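Local coordinates for ferulic acid esterase, AmCE1/Fae1A (Anaeromyces mucronatus, PDB 5CXX), which probably hydrolyses feruloyl esters, acting as a ferulic acid esterase of the alpha/beta-hydrolase type, at residues 180-192 / 222-235. Sequence-based numbering, arbitrary orientation.
Sequences APAPGITPGEDSF and DSVVGQFPKSYHEI. With FER (3-(4-hydroxy-3-methoxyphenyl)-2-propenoic acid), chain D.
The phenol of Y232 is both donor and acceptor within one bend of 180-192: its OH gives a 2.6 Å hydrogen bond to A182 O, meeting a lone pair in the carbonyl plane, and receives I185 N at 3.0 Å, nearly straight (166°). I185 CD1 makes a CH-pi contact over one face of the Y232 ring, 3.8 Å from its centroid, while F228 O, from the same helix, sits above the opposite face, toward its rim; P181 CG and T186 OG1 sit at the edge. A phenylalanine in place of Y232 would probably leave A182 O without its donor and I185 N without its acceptor, setting this bend less firmly on the helix. A second CH-pi contact puts P183 CB 3.4 Å from the F228 ring centroid, 7° off its normal. CG of the same proline approaches FER O4 at 3.4 Å, so P183 is wedged between ring and ligand. D190 OD2 accepts the hydrogen bond of FER O4 (2.7 Å); a water donates to that OD2 and to V224 O, bridging the segments. D222 OD1 accepts V224 N, closing an Asx turn, and V225 N from above the carboxylate plane, an Asx motif; OD2 is hydrogen-bonded to H253 ND1, consistent with an alpha/beta-hydrolase Ser-His-Asp triad with S156, beside the ferulate pocket.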
loop_
_atom_site.group_PDB
_atom_site.type_symbol
_atom_site.label_atom_id
_atom_site.label_comp_id
_atom_site.label_asym_id
_atom_site.label_seq_id
_atom_site.Cartn_x
_atom_site.Cartn_y
_atom_site.Cartn_z
ATOM N N ALA A 180 8.133 4.413 -2.040
ATOM C CA ALA A 180 9.484 4.207 -1.480
ATOM C C ALA A 180 9.667 2.793 -0.939
ATOM O O ALA A 180 10.067 2.626 0.226
ATOM C CB ALA A 180 9.819 5.254 -0.391
ATOM N N PRO A 181 9.463 1.769 -1.768
ATOM C CA PRO A 181 9.595 0.388 -1.275
ATOM C C PRO A 181 11.013 0.001 -0.795
ATOM O O PRO A 181 12.043 0.403 -1.327
ATOM C CB PRO A 181 9.196 -0.462 -2.515
ATOM C CG PRO A 181 9.563 0.412 -3.733
ATOM C CD PRO A 181 9.071 1.804 -3.205
ATOM N N ALA A 182 11.005 -0.787 0.283
ATOM C CA ALA A 182 12.213 -1.251 0.949
ATOM C C ALA A 182 12.979 -2.298 0.122
ATOM O O ALA A 182 12.360 -3.009 -0.700
ATOM C CB ALA A 182 11.778 -1.846 2.346
ATOM N N PRO A 183 14.267 -2.472 0.417
ATOM C CA PRO A 183 15.042 -3.550 -0.225
ATOM C C PRO A 183 14.531 -4.922 0.136
ATOM O O PRO A 183 13.879 -5.121 1.179
ATOM C CB PRO A 183 16.457 -3.385 0.332
ATOM C CG PRO A 183 16.270 -2.579 1.663
ATOM C CD PRO A 183 15.080 -1.689 1.387
ATOM N N GLY A 184 14.865 -5.889 -0.725
ATOM C CA GLY A 184 14.724 -7.301 -0.416
ATOM C C GLY A 184 13.567 -8.035 -1.069
ATOM O O GLY A 184 13.382 -9.256 -0.790
ATOM N N ILE A 185 12.799 -7.365 -1.931
ATOM C CA ILE A 185 11.836 -8.172 -2.711
ATOM C C ILE A 185 12.669 -9.207 -3.487
ATOM O O ILE A 185 12.328 -10.393 -3.558
ATOM C CB ILE A 185 11.029 -7.349 -3.711
ATOM C CG1 ILE A 185 10.143 -6.383 -2.912
ATOM C CG2 ILE A 185 10.150 -8.282 -4.611
ATOM C CD1 ILE A 185 9.445 -5.398 -3.857
ATOM N N THR A 186 13.736 -8.704 -4.096
ATOM C CA THR A 186 14.682 -9.514 -4.886
ATOM C C THR A 186 16.063 -9.394 -4.171
ATOM O O THR A 186 16.195 -8.625 -3.197
ATOM C CB THR A 186 14.748 -8.970 -6.321
ATOM O OG1 THR A 186 14.890 -7.556 -6.224
ATOM C CG2 THR A 186 13.414 -9.266 -7.082
ATOM N N PRO A 187 17.068 -10.161 -4.571
ATOM C CA PRO A 187 18.325 -10.118 -3.810
ATOM C C PRO A 187 18.967 -8.752 -3.826
ATOM O O PRO A 187 18.992 -8.037 -4.858
ATOM C CB PRO A 187 19.214 -11.135 -4.535
ATOM C CG PRO A 187 18.234 -12.110 -5.192
ATOM C CD PRO A 187 17.123 -11.185 -5.639
ATOM N N GLY A 188 19.595 -8.418 -2.693
ATOM C CA GLY A 188 20.240 -7.104 -2.616
ATOM C C GLY A 188 21.069 -6.994 -1.349
ATOM O O GLY A 188 21.164 -7.945 -0.595
ATOM N N GLU A 189 21.747 -5.860 -1.179
ATOM C CA GLU A 189 22.636 -5.666 -0.021
ATOM C C GLU A 189 22.517 -4.205 0.402
ATOM O O GLU A 189 22.472 -3.332 -0.449
ATOM C CB GLU A 189 24.120 -6.012 -0.367
ATOM C CG GLU A 189 25.048 -5.613 0.741
ATOM C CD GLU A 189 25.515 -6.783 1.579
ATOM O OE1 GLU A 189 25.162 -7.935 1.227
ATOM O OE2 GLU A 189 26.273 -6.550 2.560
ATOM N N ASP A 190 22.429 -3.920 1.706
ATOM C CA ASP A 190 22.424 -2.509 2.130
ATOM C C ASP A 190 23.086 -2.330 3.478
ATOM O O ASP A 190 23.564 -3.284 4.104
ATOM C CB ASP A 190 21.009 -1.912 2.140
ATOM C CG ASP A 190 20.185 -2.300 3.385
ATOM O OD1 ASP A 190 20.528 -3.241 4.111
ATOM O OD2 ASP A 190 19.153 -1.639 3.556
ATOM N N SER A 191 23.124 -1.075 3.926
ATOM C CA SER A 191 23.854 -0.746 5.137
ATOM C C SER A 191 23.052 -1.047 6.420
ATOM O O SER A 191 23.619 -1.123 7.482
ATOM C CB SER A 191 24.227 0.744 5.122
ATOM O OG SER A 191 23.005 1.506 5.085
ATOM N N PHE A 192 21.744 -1.147 6.316
ATOM C CA PHE A 192 20.900 -1.396 7.492
ATOM C C PHE A 192 20.936 -2.839 7.940
ATOM O O PHE A 192 21.006 -3.106 9.158
ATOM C CB PHE A 192 19.456 -0.986 7.143
ATOM C CG PHE A 192 19.270 0.489 7.026
ATOM C CD1 PHE A 192 19.463 1.129 5.811
ATOM C CD2 PHE A 192 18.905 1.235 8.131
ATOM C CE1 PHE A 192 19.336 2.502 5.695
ATOM C CE2 PHE A 192 18.771 2.607 8.021
ATOM C CZ PHE A 192 19.006 3.245 6.778
ATOM N N ASP A 222 16.223 9.612 -0.659
ATOM C CA ASP A 222 15.656 8.794 0.415
ATOM C C ASP A 222 16.837 8.086 1.106
ATOM O O ASP A 222 17.442 7.176 0.530
ATOM C CB ASP A 222 14.632 7.783 -0.141
ATOM C CG ASP A 222 13.906 7.062 0.973
ATOM O OD1 ASP A 222 14.585 6.562 1.904
ATOM O OD2 ASP A 222 12.669 6.971 0.926
ATOM N N SER A 223 17.083 8.486 2.357
ATOM C CA SER A 223 18.224 8.014 3.142
ATOM C C SER A 223 17.969 6.596 3.743
ATOM O O SER A 223 18.928 5.973 4.296
ATOM C CB SER A 223 18.506 9.010 4.288
ATOM O OG SER A 223 17.362 9.081 5.099
ATOM N N VAL A 224 16.757 6.063 3.601
ATOM C CA VAL A 224 16.411 4.789 4.242
ATOM C C VAL A 224 16.372 3.666 3.193
ATOM O O VAL A 224 16.951 2.593 3.461
ATOM C CB VAL A 224 15.077 4.868 4.952
ATOM C CG1 VAL A 224 14.579 3.491 5.537
ATOM C CG2 VAL A 224 15.186 5.914 6.083
ATOM N N VAL A 225 15.723 3.915 2.043
ATOM C CA VAL A 225 15.666 2.844 1.043
ATOM C C VAL A 225 16.496 3.162 -0.216
ATOM O O VAL A 225 16.583 2.323 -1.081
ATOM C CB VAL A 225 14.195 2.489 0.623
ATOM C CG1 VAL A 225 13.354 2.058 1.888
ATOM C CG2 VAL A 225 13.469 3.651 -0.131
ATOM N N GLY A 226 17.063 4.368 -0.309
ATOM C CA GLY A 226 18.064 4.673 -1.334
ATOM C C GLY A 226 17.588 4.411 -2.745
ATOM O O GLY A 226 16.531 4.917 -3.153
ATOM N N GLN A 227 18.353 3.548 -3.425
ATOM C CA GLN A 227 18.101 3.261 -4.839
ATOM C C GLN A 227 17.299 1.997 -5.005
ATOM O O GLN A 227 17.157 1.512 -6.169
ATOM C CB GLN A 227 19.432 3.137 -5.560
ATOM C CG GLN A 227 20.168 4.481 -5.537
ATOM C CD GLN A 227 19.450 5.535 -6.341
ATOM O OE1 GLN A 227 19.272 5.371 -7.543
ATOM N NE2 GLN A 227 19.034 6.618 -5.694
ATOM N N PHE A 228 16.753 1.438 -3.933
ATOM C CA PHE A 228 15.996 0.189 -4.138
ATOM C C PHE A 228 14.721 0.371 -4.933
ATOM O O PHE A 228 14.465 -0.454 -5.819
ATOM C CB PHE A 228 15.754 -0.526 -2.785
ATOM C CG PHE A 228 17.039 -1.218 -2.322
ATOM C CD1 PHE A 228 17.394 -2.444 -2.895
ATOM C CD2 PHE A 228 17.945 -0.582 -1.464
ATOM C CE1 PHE A 228 18.601 -3.076 -2.563
ATOM C CE2 PHE A 228 19.197 -1.208 -1.131
ATOM C CZ PHE A 228 19.505 -2.472 -1.657
ATOM N N PRO A 229 13.952 1.432 -4.716
ATOM C CA PRO A 229 12.762 1.583 -5.582
ATOM C C PRO A 229 13.147 1.688 -7.050
ATOM O O PRO A 229 12.510 1.064 -7.901
ATOM C CB PRO A 229 12.110 2.895 -5.067
ATOM C CG PRO A 229 12.441 2.835 -3.517
ATOM C CD PRO A 229 13.907 2.296 -3.500
ATOM N N LYS A 230 14.188 2.460 -7.347
ATOM C CA LYS A 230 14.660 2.518 -8.731
ATOM C C LYS A 230 15.072 1.118 -9.254
ATOM O O LYS A 230 14.814 0.790 -10.434
ATOM C CB LYS A 230 15.859 3.470 -8.843
ATOM C CG LYS A 230 16.315 3.704 -10.291
ATOM C CD LYS A 230 17.394 4.813 -10.254
ATOM C CE LYS A 230 17.921 5.084 -11.669
ATOM N NZ LYS A 230 19.024 6.110 -11.653
ATOM N N SER A 231 15.688 0.319 -8.398
ATOM C CA SER A 231 16.071 -1.045 -8.819
ATOM C C SER A 231 14.830 -1.866 -9.197
ATOM O O SER A 231 14.877 -2.605 -10.200
ATOM C CB SER A 231 16.925 -1.779 -7.729
ATOM O OG SER A 231 16.131 -2.375 -6.699
ATOM N N TYR A 232 13.742 -1.698 -8.455
ATOM C CA TYR A 232 12.499 -2.422 -8.787
ATOM C C TYR A 232 11.934 -1.923 -10.117
ATOM O O TYR A 232 11.426 -2.724 -10.921
ATOM C CB TYR A 232 11.494 -2.256 -7.663
ATOM C CG TYR A 232 11.973 -2.875 -6.368
ATOM C CD1 TYR A 232 12.775 -4.010 -6.330
ATOM C CD2 TYR A 232 11.613 -2.285 -5.172
ATOM C CE1 TYR A 232 13.190 -4.580 -5.116
ATOM C CE2 TYR A 232 12.017 -2.839 -3.964
ATOM C CZ TYR A 232 12.805 -3.972 -3.935
ATOM O OH TYR A 232 13.172 -4.529 -2.693
ATOM N N HIS A 233 11.950 -0.605 -10.312
ATOM C CA HIS A 233 11.538 -0.066 -11.631
ATOM C C HIS A 233 12.325 -0.737 -12.744
ATOM O O HIS A 233 11.779 -1.121 -13.796
ATOM C CB HIS A 233 11.713 1.465 -11.634
ATOM C CG HIS A 233 11.784 2.051 -12.997
ATOM N ND1 HIS A 233 10.726 2.000 -13.887
ATOM C CD2 HIS A 233 12.811 2.655 -13.659
ATOM C CE1 HIS A 233 11.097 2.576 -15.021
ATOM N NE2 HIS A 233 12.350 2.995 -14.907
ATOM N N GLU A 234 13.614 -0.845 -12.528
ATOM C CA GLU A 234 14.469 -1.405 -13.571
ATOM C C GLU A 234 14.180 -2.894 -13.842
ATOM O O GLU A 234 14.172 -3.327 -14.980
ATOM C CB GLU A 234 15.929 -1.168 -13.197
ATOM C CG GLU A 234 16.243 0.327 -13.354
ATOM C CD GLU A 234 17.614 0.764 -12.828
ATOM O OE1 GLU A 234 17.944 1.965 -12.939
ATOM O OE2 GLU A 234 18.356 -0.077 -12.302
ATOM N N ILE A 235 13.962 -3.673 -12.782
ATOM C CA ILE A 235 13.686 -5.090 -12.935
ATOM C C ILE A 235 12.324 -5.296 -13.609
ATOM O O ILE A 235 12.240 -6.047 -14.534
ATOM C CB ILE A 235 13.667 -5.764 -11.504
ATOM C CG1 ILE A 235 15.093 -5.777 -10.938
ATOM C CG2 ILE A 235 13.060 -7.206 -11.583
ATOM C CD1 ILE A 235 15.155 -5.905 -9.360
HETATM C C4 FER D . 16.209 -2.375 5.106
HETATM C C5 FER D . 16.150 -0.961 5.273
HETATM C C6 FER D . 14.945 -0.357 5.486
HETATM C C3 FER D . 15.004 -3.101 5.080
HETATM C C2 FER D . 13.788 -2.518 5.318
HETATM C C1 FER D . 13.748 -1.147 5.500
HETATM C C10 FER D . 13.951 -5.097 4.639
HETATM C C7 FER D . 12.425 -0.520 5.781
HETATM C C8 FER D . 12.256 0.708 6.299
HETATM C C9 FER D . 10.831 1.211 6.527
HETATM O O1 FER D . 9.804 0.506 6.271
HETATM O O2 FER D . 10.684 2.359 7.021
HETATM O O4 FER D . 17.351 -3.083 4.885
HETATM O O3 FER D . 15.190 -4.436 4.874
HETATM O O HOH W 1 18.176 0.522 2.091
#